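Local coordinates for STIL N-terminal domain-containing protein (Trichoplax adhaerens, PDB 5OI9) that probably takes part in centriole assembly as a STIL-family protein, its N-terminal domain represented here and likely to bind centrosomal partners such as CEP85, at residues G24-L29 against L195-P200; S230-I235 against V257-D262; K70-G75 against S106-T111. All blocks are in the same frame, centred on the assembly; numbering follows the deposited sequence.

How the contacts relate
Contacts 1 and 2 belong to one mixed sheet: contact 1 joins one edge strand, 27-29, to strand 196-200, and contact 2 pairs strands 229-235 and 256-264 nearer its other end. Their centres lie about 17 Å apart, and helix 270-281 packs on residues of both. Contact 3 lies on the far side of the chain's centre, in the second, larger sheet, about 38 Å from contact 1 and about 34 Å from contact 2 between centres. Along the chain, contact 3 falls between the two segments of contact 1, and contact 2 follows both. Strand 27-29 thus completes a sheet whose other strands all follow residue 195, the larger sheet using much of the sequence between.

Contact 1. Residues G24-L29 against L195-P200; sequences GEQEEL and LITAVP
Glu27 to Leu29 run antiparallel to Ile196 to Ala198, the strand axes 4.8 Å apart at closest approach and 144° between directions, with Glu27 facing Ala198 and Leu29 facing Ile196 as hydrogen-bonded pairs. Glu27 N to Ala198 O and Ala198 N to Glu27 O are both 2.8 Å, each donor in the plane of the carbonyl it reaches. The bonds of the Leu29-Ile196 pair are somewhat longer, Ile196 N meeting a lone pair of Leu29 O at 3.1 Å. On the face carrying Leu29, its CB packs against CB of Ile196, while CD1 comes to 4.1 Å from the Ala198 methyl. Strand 27-29 is an outermost strand of a mixed sheet, and 196-200 separates it from strand 309-314, to which Thr197 and Val199 are bonded through their backbones. Helix 270-281 covers the Leu29 face, with Trp273 against both Leu29 and Ile196. Across the sheet from that face, Gln26 lies over Thr197 and Val199. Its chain, extended beyond CG, brings OE1 to 3.4 Å from Thr197 CG2, and its CG touches Val199 CG2 at 3.6 Å; the amide therefore rests on methyl groups. With Val199 CG1 anti to the backbone N (chi1 166°), CG2 falls beside that nitrogen, and it is this methyl that meets Gln26. At the end of strand 196-200, the Pro200 ring lies against the loop that leads into strand 27-29: Pro200 CD sits 3.3 Å from Glu25 O, and its CG lies close to Gly24 CA. Replacing Pro200 by an alanine would remove CG and CD and is likely to leave Glu25 O and Gly24 without their ring cover, setting this lead-in to the strand freer to move.

Contact 2. Residues S230-I235 against V257-D262; sequences SGYVAI and VGIWVD
The indole of Trp260 lies across the backbone of Ser230 and Gly231, strands 256-264 and 229-235 being antiparallel neighbours in the mixed sheet, with 241-245 at its edge beyond. From CB, a chi1 of 62° puts CG between the backbone N and the carbonyl carbon and swings the ring over to Gly231. CD1 comes next, 3.5 Å from Tyr232 O, which sits at the ring edge. NE1 passes 3.2 Å from Gly231 CA, and its N-H bonds to Val244 O on strand 241-245. CE2 rests 3.3 Å from Gly231 N, and that nitrogen lies above the middle of the ring system. At the far end, CZ3 and CH2 lie above Ser230, CH2 being 3.8 Å from its carbonyl carbon. Gly231 CA also makes a CH-pi contact over the face of the five-membered ring. A beta carbon on Gly231 would run into NE1. The same glycine is tied to Trp260 through the backbone: Gly231 N gives a 3.0 Å bond to Trp260 O, while Trp260 N approaches Gly231 O from above the carbonyl plane at 3.2 Å. On the other face of the sheet, Tyr232 CD1 meets Ile259 CG2 at 3.7 Å, beneath helix 270-281. Because Gly231 has no side chain, the indole lies directly on its backbone: its flat face packs on peptide atoms and its one polar atom is satisfied a strand further on, so the ring is buried with its rotation probably fixed.

Contact 3. Residues K70-G75 against S106-T111; sequences KFFLLG and SLHVPT
Lys70 lies beside the His108 imidazole, its CB 4.2 Å from CD2 and its carbonyl O 3.0 Å from NE2. The rest of the lysine chain bends away at chi2, taking NZ to a hydrogen bond with Ser123 OG on strand 118-126. Phe71 points to the other side of the sheet, where it meets Phe92 edge-to-face and packs on Ala55 and Leu58 of helix 45-61. Both segments belong to the larger mixed sheet of the domain, in which strands 69-79 and 108-109 each pair antiparallel with strand 85-97; between these two, the meeting rests chiefly on side chains. Phe72 carries most of it. With CG anti to its carbonyl carbon (chi1 -65°), the phenyl ring reaches in between His108 and Pro110. The imidazole comes from the opposite direction, its plane 18° from that of the phenyl but slid along it, leaving centroids 4.7 Å apart and little overlap. Instead, Phe72 CE2 covers the rim of one imidazole face, 3.4 Å from His108 CD2, and His108 O lies in the phenyl plane at its edge, 3.5 Å from Phe72 CZ. On the other side of the phenyl plane, Pro110 lies over the ring: its CG stands almost over the centre, 4.0 Å from the centroid, in a CH-pi contact. Ile119 of strand 118-126 touches both Phe72 and Pro110.

Contact 1. Residues G24-L29 against L195-P200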
ATOM      1  N   GLY A  24       0.511 -27.234  -9.071  1.00 20.43           N
ATOM      2  CA  GLY A  24      -0.667 -26.542  -9.558  1.00 18.07           C
ATOM      3  C   GLY A  24      -0.253 -25.404 -10.461  1.00 18.91           C
ATOM      4  O   GLY A  24       0.936 -25.164 -10.693  1.00 20.33           O
ATOM      5  N   GLU A  25      -1.262 -24.706 -10.975  1.00 22.70           N
ATOM      6  CA  GLU A  25      -1.018 -23.573 -11.857  1.00 31.05           C
ATOM      7  C   GLU A  25      -0.189 -22.503 -11.157  1.00 29.04           C
ATOM      8  O   GLU A  25      -0.370 -22.232  -9.967  1.00 25.11           O
ATOM      9  CB  GLU A  25      -2.343 -22.969 -12.320  1.00 29.04           C
ATOM     10  CG  GLU A  25      -2.767 -23.359 -13.720  1.00 41.04           C
ATOM     11  CD  GLU A  25      -4.055 -22.676 -14.141  1.00 49.85           C
ATOM     12  OE1 GLU A  25      -4.749 -22.123 -13.262  1.00 52.86           O
ATOM     13  OE2 GLU A  25      -4.369 -22.685 -15.350  1.00 55.26           O
ATOM     14  N   GLN A  26       0.731 -21.901 -11.907  1.00 31.03           N
ATOM     15  CA  GLN A  26       1.390 -20.691 -11.438  1.00 32.63           C
ATOM     16  C   GLN A  26       0.363 -19.588 -11.216  1.00 25.49           C
ATOM     17  O   GLN A  26      -0.673 -19.529 -11.883  1.00 28.95           O
ATOM     18  CB  GLN A  26       2.432 -20.210 -12.446  1.00 30.03           C
ATOM     19  CG  GLN A  26       3.708 -21.011 -12.494  1.00 29.33           C
ATOM     20  CD  GLN A  26       4.839 -20.227 -13.128  1.00 43.89           C
ATOM     21  OE1 GLN A  26       4.615 -19.176 -13.730  1.00 40.93           O
ATOM     22  NE2 GLN A  26       6.062 -20.726 -12.986  1.00 40.28           N
ATOM     23  N   GLU A  27       0.663 -18.703 -10.272  1.00 26.89           N
ATOM     24  CA  GLU A  27      -0.143 -17.516 -10.033  1.00 26.45           C
ATOM     25  C   GLU A  27       0.759 -16.293 -10.074  1.00 24.51           C
ATOM     26  O   GLU A  27       1.911 -16.343  -9.628  1.00 25.06           O
ATOM     27  CB  GLU A  27      -0.876 -17.585  -8.685  1.00 26.68           C
ATOM     28  CG  GLU A  27      -1.717 -18.839  -8.478  1.00 32.18           C
ATOM     29  CD  GLU A  27      -3.047 -18.794  -9.209  1.00 36.75           C
ATOM     30  OE1 GLU A  27      -3.701 -19.852  -9.317  1.00 41.28           O
ATOM     31  OE2 GLU A  27      -3.442 -17.703  -9.672  1.00 29.81           O
ATOM     32  N   GLU A  28       0.238 -15.201 -10.621  1.00 27.26           N
ATOM     33  CA  GLU A  28       0.940 -13.926 -10.654  1.00 24.94           C
ATOM     34  C   GLU A  28       0.293 -12.998  -9.638  1.00 27.76           C
ATOM     35  O   GLU A  28      -0.908 -12.719  -9.724  1.00 26.62           O
ATOM     36  CB  GLU A  28       0.904 -13.314 -12.053  1.00 33.67           C
ATOM     37  CG  GLU A  28       1.651 -14.124 -13.100  1.00 40.43           C
ATOM     38  CD  GLU A  28       1.417 -13.609 -14.509  1.00 81.28           C
ATOM     39  OE1 GLU A  28       0.465 -12.823 -14.708  1.00 78.28           O
ATOM     40  OE2 GLU A  28       2.185 -13.991 -15.417  1.00 91.14           O
ATOM     41  N   LEU A  29       1.084 -12.525  -8.683  1.00 22.22           N
ATOM     42  CA  LEU A  29       0.598 -11.692  -7.594  1.00 17.90           C
ATOM     43  C   LEU A  29       0.986 -10.240  -7.833  1.00 19.69           C
ATOM     44  O   LEU A  29       2.102  -9.949  -8.278  1.00 15.02           O
ATOM     45  CB  LEU A  29       1.160 -12.171  -6.250  1.00 16.99           C
ATOM     46  CG  LEU A  29       1.027 -13.670  -5.953  1.00 23.64           C
ATOM     47  CD1 LEU A  29       1.572 -14.008  -4.569  1.00 15.36           C
ATOM     48  CD2 LEU A  29      -0.423 -14.124  -6.086  1.00 23.16           C
ATOM     49  N   LEU A 195       5.908  -8.230 -10.433  1.00 22.80           N
ATOM     50  CA  LEU A 195       5.019  -9.377 -10.318  1.00 24.27           C
ATOM     51  C   LEU A 195       5.720 -10.493  -9.552  1.00 20.67           C
ATOM     52  O   LEU A 195       6.862 -10.844  -9.863  1.00 27.01           O
ATOM     53  CB  LEU A 195       4.601  -9.891 -11.695  1.00 25.59           C
ATOM     54  CG  LEU A 195       3.712  -9.029 -12.592  1.00 38.95           C
ATOM     55  CD1 LEU A 195       3.337  -9.799 -13.850  1.00 39.11           C
ATOM     56  CD2 LEU A 195       2.467  -8.573 -11.847  1.00 34.49           C
ATOM     57  N   ILE A 196       5.034 -11.051  -8.561  1.00 21.31           N
ATOM     58  CA  ILE A 196       5.531 -12.214  -7.836  1.00 18.13           C
ATOM     59  C   ILE A 196       4.949 -13.464  -8.485  1.00 19.69           C
ATOM     60  O   ILE A 196       3.726 -13.627  -8.547  1.00 19.11           O
ATOM     61  CB  ILE A 196       5.163 -12.149  -6.345  1.00 17.08           C
ATOM     62  CG1 ILE A 196       5.808 -10.931  -5.679  1.00 20.04           C
ATOM     63  CG2 ILE A 196       5.578 -13.435  -5.640  1.00 18.93           C
ATOM     64  CD1 ILE A 196       7.313 -10.981  -5.642  1.00 22.98           C
ATOM     65  N   THR A 197       5.824 -14.335  -8.983  1.00 15.92           N
ATOM     66  CA  THR A 197       5.404 -15.639  -9.481  1.00 18.42           C
ATOM     67  C   THR A 197       5.287 -16.609  -8.311  1.00 19.13           C
ATOM     68  O   THR A 197       6.232 -16.768  -7.533  1.00 17.30           O
ATOM     69  CB  THR A 197       6.405 -16.173 -10.504  1.00 24.51           C
ATOM     70  OG1 THR A 197       6.609 -15.200 -11.536  1.00 29.24           O
ATOM     71  CG2 THR A 197       5.899 -17.467 -11.125  1.00 20.88           C
ATOM     72  N   ALA A 198       4.130 -17.258  -8.183  1.00 17.78           N
ATOM     73  CA  ALA A 198       3.864 -18.160  -7.071  1.00 15.44           C
ATOM     74  C   ALA A 198       3.465 -19.530  -7.600  1.00 18.28           C
ATOM     75  O   ALA A 198       2.575 -19.637  -8.449  1.00 18.91           O
ATOM     76  CB  ALA A 198       2.767 -17.604  -6.158  1.00 16.82           C
ATOM     77  N   VAL A 199       4.107 -20.568  -7.076  1.00 15.97           N
ATOM     78  CA  VAL A 199       3.920 -21.941  -7.529  1.00 16.92           C
ATOM     79  C   VAL A 199       3.498 -22.782  -6.328  1.00 17.17           C
ATOM     80  O   VAL A 199       4.211 -22.803  -5.325  1.00 17.62           O
ATOM     81  CB  VAL A 199       5.197 -22.522  -8.160  1.00 26.10           C
ATOM     82  CG1 VAL A 199       5.082 -24.022  -8.302  1.00 20.67           C
ATOM     83  CG2 VAL A 199       5.470 -21.872  -9.508  1.00 25.32           C
ATOM     84  N   PRO A 200       2.372 -23.490  -6.388  1.00 16.29           N
ATOM     85  CA  PRO A 200       2.017 -24.391  -5.285  1.00 14.77           C
ATOM     86  C   PRO A 200       2.974 -25.572  -5.228  1.00 18.12           C
ATOM     87  O   PRO A 200       3.318 -26.163  -6.254  1.00 20.35           O
ATOM     88  CB  PRO A 200       0.590 -24.843  -5.633  1.00 19.04           C
ATOM     89  CG  PRO A 200       0.150 -23.993  -6.794  1.00 19.65           C
ATOM     90  CD  PRO A 200       1.399 -23.551  -7.488  1.00 20.37           C
TER

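Contact 2. Residues S230-I235 against V257-D262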
ATOM      1  N   SER A 230       1.886 -11.424   9.606  1.00 14.45           N
ATOM      2  CA  SER A 230       2.895 -12.150   8.857  1.00 12.98           C
ATOM      3  C   SER A 230       4.181 -12.197   9.662  1.00 14.28           C
ATOM      4  O   SER A 230       4.365 -11.453  10.631  1.00 12.20           O
ATOM      5  CB  SER A 230       3.150 -11.515   7.485  1.00 14.10           C
ATOM      6  OG  SER A 230       3.947 -10.350   7.608  1.00 12.56           O
ATOM      7  N   GLY A 231       5.066 -13.090   9.247  1.00 12.01           N
ATOM      8  CA  GLY A 231       6.373 -13.215   9.847  1.00 14.32           C
ATOM      9  C   GLY A 231       7.344 -13.801   8.851  1.00 14.90           C
ATOM     10  O   GLY A 231       7.118 -13.730   7.639  1.00 11.45           O
ATOM     11  N   TYR A 232       8.418 -14.400   9.343  1.00 11.00           N
ATOM     12  CA  TYR A 232       9.465 -14.900   8.471  1.00 12.58           C
ATOM     13  C   TYR A 232       9.775 -16.348   8.825  1.00 12.33           C
ATOM     14  O   TYR A 232       9.439 -16.833   9.910  1.00 12.08           O
ATOM     15  CB  TYR A 232      10.704 -13.995   8.554  1.00 12.13           C
ATOM     16  CG  TYR A 232      10.354 -12.574   8.169  1.00 10.61           C
ATOM     17  CD1 TYR A 232      10.348 -12.179   6.839  1.00 12.65           C
ATOM     18  CD2 TYR A 232       9.973 -11.645   9.129  1.00 13.83           C
ATOM     19  CE1 TYR A 232      10.000 -10.890   6.475  1.00 13.66           C
ATOM     20  CE2 TYR A 232       9.624 -10.352   8.777  1.00 12.74           C
ATOM     21  CZ  TYR A 232       9.641  -9.980   7.447  1.00 17.80           C
ATOM     22  OH  TYR A 232       9.292  -8.694   7.085  1.00 15.00           O
ATOM     23  N   VAL A 233      10.392 -17.043   7.874  1.00 13.25           N
ATOM     24  CA  VAL A 233      10.645 -18.474   7.978  1.00 13.29           C
ATOM     25  C   VAL A 233      12.149 -18.691   8.005  1.00 10.57           C
ATOM     26  O   VAL A 233      12.859 -18.303   7.068  1.00 10.69           O
ATOM     27  CB  VAL A 233      10.003 -19.254   6.820  1.00 12.09           C
ATOM     28  CG1 VAL A 233      10.305 -20.742   6.957  1.00 11.16           C
ATOM     29  CG2 VAL A 233       8.506 -19.008   6.779  1.00 10.94           C
ATOM     30  N   ALA A 234      12.629 -19.312   9.074  1.00 15.53           N
ATOM     31  CA  ALA A 234      14.018 -19.713   9.195  1.00 14.82           C
ATOM     32  C   ALA A 234      14.117 -21.222   8.983  1.00 16.22           C
ATOM     33  O   ALA A 234      13.112 -21.923   8.834  1.00 18.32           O
ATOM     34  CB  ALA A 234      14.578 -19.289  10.554  1.00 15.94           C
ATOM     35  N   ILE A 235      15.343 -21.732   8.965  1.00 16.49           N
ATOM     36  CA  ILE A 235      15.589 -23.144   8.695  1.00 29.53           C
ATOM     37  C   ILE A 235      16.753 -23.605   9.561  1.00 25.36           C
ATOM     38  O   ILE A 235      17.688 -22.840   9.819  1.00 34.03           O
ATOM     39  CB  ILE A 235      15.854 -23.388   7.192  1.00 22.08           C
ATOM     40  CG1 ILE A 235      15.900 -24.883   6.871  1.00 40.11           C
ATOM     41  CG2 ILE A 235      17.138 -22.703   6.745  1.00 36.22           C
ATOM     42  CD1 ILE A 235      15.906 -25.182   5.384  1.00 43.04           C
ATOM     43  N   VAL A 257      14.485 -18.101   4.725  1.00  8.45           N
ATOM     44  CA  VAL A 257      14.160 -18.747   3.460  1.00  9.36           C
ATOM     45  C   VAL A 257      12.796 -18.342   2.926  1.00 11.30           C
ATOM     46  O   VAL A 257      12.375 -18.860   1.887  1.00  8.58           O
ATOM     47  CB  VAL A 257      14.246 -20.282   3.575  1.00 14.16           C
ATOM     48  CG1 VAL A 257      15.688 -20.722   3.794  1.00  8.73           C
ATOM     49  CG2 VAL A 257      13.346 -20.776   4.704  1.00  7.69           C
ATOM     50  N   GLY A 258      12.090 -17.444   3.600  1.00 12.74           N
ATOM     51  CA  GLY A 258      10.780 -17.039   3.127  1.00 13.46           C
ATOM     52  C   GLY A 258       9.972 -16.404   4.245  1.00 10.27           C
ATOM     53  O   GLY A 258      10.524 -15.860   5.199  1.00 11.93           O
ATOM     54  N   ILE A 259       8.650 -16.489   4.091  1.00  8.70           N
ATOM     55  CA  ILE A 259       7.703 -15.792   4.952  1.00 12.41           C
ATOM     56  C   ILE A 259       6.521 -16.704   5.248  1.00 10.16           C
ATOM     57  O   ILE A 259       6.290 -17.706   4.570  1.00 10.10           O
ATOM     58  CB  ILE A 259       7.188 -14.483   4.313  1.00  9.40           C
ATOM     59  CG1 ILE A 259       6.444 -14.795   3.011  1.00 10.04           C
ATOM     60  CG2 ILE A 259       8.328 -13.513   4.064  1.00  9.57           C
ATOM     61  CD1 ILE A 259       5.823 -13.575   2.342  1.00 10.32           C
ATOM     62  N   TRP A 260       5.769 -16.339   6.284  1.00 11.42           N
ATOM     63  CA  TRP A 260       4.458 -16.914   6.534  1.00 12.98           C
ATOM     64  C   TRP A 260       3.440 -15.786   6.635  1.00 12.46           C
ATOM     65  O   TRP A 260       3.763 -14.675   7.065  1.00 11.75           O
ATOM     66  CB  TRP A 260       4.434 -17.785   7.805  1.00  9.31           C
ATOM     67  CG  TRP A 260       4.749 -17.066   9.081  1.00 12.44           C
ATOM     68  CD1 TRP A 260       5.966 -16.984   9.698  1.00 13.27           C
ATOM     69  CD2 TRP A 260       3.830 -16.348   9.912  1.00 12.12           C
ATOM     70  NE1 TRP A 260       5.861 -16.252  10.856  1.00 12.19           N
ATOM     71  CE2 TRP A 260       4.561 -15.850  11.010  1.00 14.83           C
ATOM     72  CE3 TRP A 260       2.461 -16.073   9.833  1.00 12.67           C
ATOM     73  CZ2 TRP A 260       3.970 -15.090  12.018  1.00 13.41           C
ATOM     74  CZ3 TRP A 260       1.876 -15.313  10.833  1.00 16.57           C
ATOM     75  CH2 TRP A 260       2.630 -14.833  11.912  1.00 12.47           C
ATOM     76  N   VAL A 261       2.212 -16.070   6.203  1.00 11.28           N
ATOM     77  CA  VAL A 261       1.132 -15.091   6.201  1.00 10.31           C
ATOM     78  C   VAL A 261      -0.123 -15.748   6.759  1.00 16.74           C
ATOM     79  O   VAL A 261      -0.434 -16.898   6.427  1.00 16.20           O
ATOM     80  CB  VAL A 261       0.876 -14.520   4.788  1.00 12.29           C
ATOM     81  CG1 VAL A 261      -0.363 -13.628   4.781  1.00 10.72           C
ATOM     82  CG2 VAL A 261       2.091 -13.742   4.298  1.00  8.46           C
ATOM     83  N   ASP A 262      -0.843 -15.015   7.605  1.00 17.02           N
ATOM     84  CA  ASP A 262      -2.052 -15.499   8.254  1.00 17.94           C
ATOM     85  C   ASP A 262      -3.176 -14.489   8.054  1.00 25.38           C
ATOM     86  O   ASP A 262      -2.936 -13.287   7.908  1.00 23.18           O
ATOM     87  CB  ASP A 262      -1.804 -15.731   9.755  1.00 21.38           C
ATOM     88  CG  ASP A 262      -3.032 -16.232  10.488  1.00 33.40           C
ATOM     89  OD1 ASP A 262      -3.901 -16.858   9.846  1.00 38.69           O
ATOM     90  OD2 ASP A 262      -3.130 -15.987  11.710  1.00 34.15           O
TER

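Contact 3. Residues K70-G75 against S106-T111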
ATOM      1  N   LYS A  70       1.059  23.577   1.190  1.00 26.68           N
ATOM      2  CA  LYS A  70       1.370  22.165   1.400  1.00 19.43           C
ATOM      3  C   LYS A  70       0.589  21.673   2.610  1.00 23.66           C
ATOM      4  O   LYS A  70       0.861  22.091   3.741  1.00 30.98           O
ATOM      5  CB  LYS A  70       2.869  21.961   1.607  1.00 27.01           C
ATOM      6  CG  LYS A  70       3.733  22.404   0.445  1.00 28.13           C
ATOM      7  CD  LYS A  70       3.552  21.503  -0.763  1.00 26.61           C
ATOM      8  CE  LYS A  70       4.597  21.800  -1.826  1.00 36.24           C
ATOM      9  NZ  LYS A  70       4.507  20.841  -2.962  1.00 45.83           N
ATOM     10  N   PHE A  71      -0.371  20.779   2.377  1.00 19.13           N
ATOM     11  CA  PHE A  71      -1.135  20.181   3.464  1.00 21.65           C
ATOM     12  C   PHE A  71      -1.107  18.662   3.370  1.00 21.03           C
ATOM     13  O   PHE A  71      -0.371  18.094   2.557  1.00 21.24           O
ATOM     14  CB  PHE A  71      -2.591  20.658   3.452  1.00 22.42           C
ATOM     15  CG  PHE A  71      -2.752  22.147   3.533  1.00 27.16           C
ATOM     16  CD1 PHE A  71      -2.352  22.844   4.662  1.00 24.14           C
ATOM     17  CD2 PHE A  71      -3.334  22.849   2.489  1.00 28.56           C
ATOM     18  CE1 PHE A  71      -2.511  24.215   4.741  1.00 29.64           C
ATOM     19  CE2 PHE A  71      -3.498  24.220   2.563  1.00 33.37           C
ATOM     20  CZ  PHE A  71      -3.086  24.904   3.689  1.00 35.97           C
ATOM     21  N   PHE A  72      -1.920  17.999   4.190  1.00 19.21           N
ATOM     22  CA  PHE A  72      -2.115  16.560   4.106  1.00 18.87           C
ATOM     23  C   PHE A  72      -3.603  16.250   4.086  1.00 19.47           C
ATOM     24  O   PHE A  72      -4.397  16.915   4.759  1.00 17.91           O
ATOM     25  CB  PHE A  72      -1.456  15.818   5.285  1.00 16.80           C
ATOM     26  CG  PHE A  72       0.041  15.925   5.315  1.00 20.09           C
ATOM     27  CD1 PHE A  72       0.821  15.140   4.484  1.00 19.55           C
ATOM     28  CD2 PHE A  72       0.669  16.806   6.182  1.00 24.35           C
ATOM     29  CE1 PHE A  72       2.201  15.234   4.509  1.00 24.96           C
ATOM     30  CE2 PHE A  72       2.048  16.905   6.212  1.00 28.29           C
ATOM     31  CZ  PHE A  72       2.816  16.118   5.375  1.00 23.02           C
ATOM     32  N   LEU A  73      -3.974  15.251   3.297  1.00 16.42           N
ATOM     33  CA  LEU A  73      -5.238  14.556   3.463  1.00 14.35           C
ATOM     34  C   LEU A  73      -4.957  13.210   4.120  1.00 19.23           C
ATOM     35  O   LEU A  73      -3.900  12.610   3.913  1.00 18.93           O
ATOM     36  CB  LEU A  73      -5.952  14.363   2.123  1.00 12.93           C
ATOM     37  CG  LEU A  73      -6.439  15.637   1.424  1.00 20.17           C
ATOM     38  CD1 LEU A  73      -7.168  15.308   0.133  1.00 19.46           C
ATOM     39  CD2 LEU A  73      -7.333  16.453   2.349  1.00 11.98           C
ATOM     40  N   LEU A  74      -5.893  12.755   4.943  1.00 17.38           N
ATOM     41  CA  LEU A  74      -5.754  11.489   5.647  1.00 22.71           C
ATOM     42  C   LEU A  74      -6.865  10.554   5.201  1.00 23.14           C
ATOM     43  O   LEU A  74      -8.035  10.951   5.153  1.00 20.06           O
ATOM     44  CB  LEU A  74      -5.793  11.683   7.166  1.00 23.29           C
ATOM     45  CG  LEU A  74      -4.732  12.621   7.741  1.00 24.08           C
ATOM     46  CD1 LEU A  74      -4.761  12.600   9.259  1.00 28.39           C
ATOM     47  CD2 LEU A  74      -3.350  12.262   7.219  1.00 18.46           C
ATOM     48  N   GLY A  75      -6.495   9.317   4.875  1.00 17.86           N
ATOM     49  CA  GLY A  75      -7.448   8.337   4.398  1.00 17.76           C
ATOM     50  C   GLY A  75      -7.226   6.987   5.048  1.00 20.76           C
ATOM     51  O   GLY A  75      -6.312   6.801   5.853  1.00 22.88           O
ATOM     52  N   SER A 106      13.866  20.978  10.162  1.00 78.90           N
ATOM     53  CA  SER A 106      12.775  21.620   9.436  1.00 78.68           C
ATOM     54  C   SER A 106      12.089  20.629   8.499  1.00 80.70           C
ATOM     55  O   SER A 106      12.595  20.338   7.413  1.00 79.36           O
ATOM     56  CB  SER A 106      13.291  22.826   8.650  1.00 75.67           C
ATOM     57  OG  SER A 106      12.227  23.517   8.021  1.00 71.60           O
ATOM     58  N   LEU A 107      10.936  20.113   8.921  1.00 70.92           N
ATOM     59  CA  LEU A 107      10.211  19.122   8.140  1.00 64.74           C
ATOM     60  C   LEU A 107       8.713  19.294   8.364  1.00 53.70           C
ATOM     61  O   LEU A 107       8.273  19.761   9.419  1.00 47.14           O
ATOM     62  CB  LEU A 107      10.657  17.696   8.500  1.00 64.33           C
ATOM     63  CG  LEU A 107      10.055  16.539   7.694  1.00 63.31           C
ATOM     64  CD1 LEU A 107      10.263  16.754   6.201  1.00 70.85           C
ATOM     65  CD2 LEU A 107      10.636  15.204   8.134  1.00 62.78           C
ATOM     66  N   HIS A 108       7.938  18.908   7.353  1.00 48.70           N
ATOM     67  CA  HIS A 108       6.487  19.057   7.330  1.00 43.05           C
ATOM     68  C   HIS A 108       5.851  17.679   7.478  1.00 36.11           C
ATOM     69  O   HIS A 108       6.023  16.818   6.606  1.00 38.25           O
ATOM     70  CB  HIS A 108       6.052  19.732   6.027  1.00 48.94           C
ATOM     71  CG  HIS A 108       4.579  19.991   5.928  1.00 38.16           C
ATOM     72  ND1 HIS A 108       3.887  20.732   6.860  1.00 37.62           N
ATOM     73  CD2 HIS A 108       3.674  19.626   4.990  1.00 28.96           C
ATOM     74  CE1 HIS A 108       2.615  20.802   6.508  1.00 31.84           C
ATOM     75  NE2 HIS A 108       2.460  20.139   5.376  1.00 36.56           N
ATOM     76  N   VAL A 109       5.130  17.469   8.575  1.00 29.63           N
ATOM     77  CA  VAL A 109       4.570  16.158   8.909  1.00 28.66           C
ATOM     78  C   VAL A 109       3.139  16.330   9.394  1.00 32.18           C
ATOM     79  O   VAL A 109       2.734  17.425   9.808  1.00 33.36           O
ATOM     80  CB  VAL A 109       5.408  15.433   9.985  1.00 36.56           C
ATOM     81  CG1 VAL A 109       6.795  15.097   9.454  1.00 33.80           C
ATOM     82  CG2 VAL A 109       5.496  16.275  11.252  1.00 37.33           C
ATOM     83  N   PRO A 110       2.340  15.259   9.347  1.00 34.10           N
ATOM     84  CA  PRO A 110       0.963  15.346   9.849  1.00 34.58           C
ATOM     85  C   PRO A 110       0.914  15.656  11.338  1.00 34.70           C
ATOM     86  O   PRO A 110       1.891  15.493  12.072  1.00 36.89           O
ATOM     87  CB  PRO A 110       0.386  13.956   9.554  1.00 30.33           C
ATOM     88  CG  PRO A 110       1.211  13.432   8.438  1.00 28.32           C
ATOM     89  CD  PRO A 110       2.591  13.976   8.664  1.00 27.71           C
ATOM     90  N   THR A 111      -0.263  16.107  11.782  1.00 36.75           N
ATOM     91  CA  THR A 111      -0.449  16.483  13.180  1.00 37.08           C
ATOM     92  C   THR A 111      -0.247  15.286  14.103  1.00 39.39           C
ATOM     93  O   THR A 111       0.649  15.284  14.954  1.00 48.74           O
ATOM     94  CB  THR A 111      -1.840  17.087  13.382  1.00 41.86           C
ATOM     95  OG1 THR A 111      -1.914  18.359  12.728  1.00 37.42           O
ATOM     96  CG2 THR A 111      -2.138  17.264  14.866  1.00 38.83           C
TER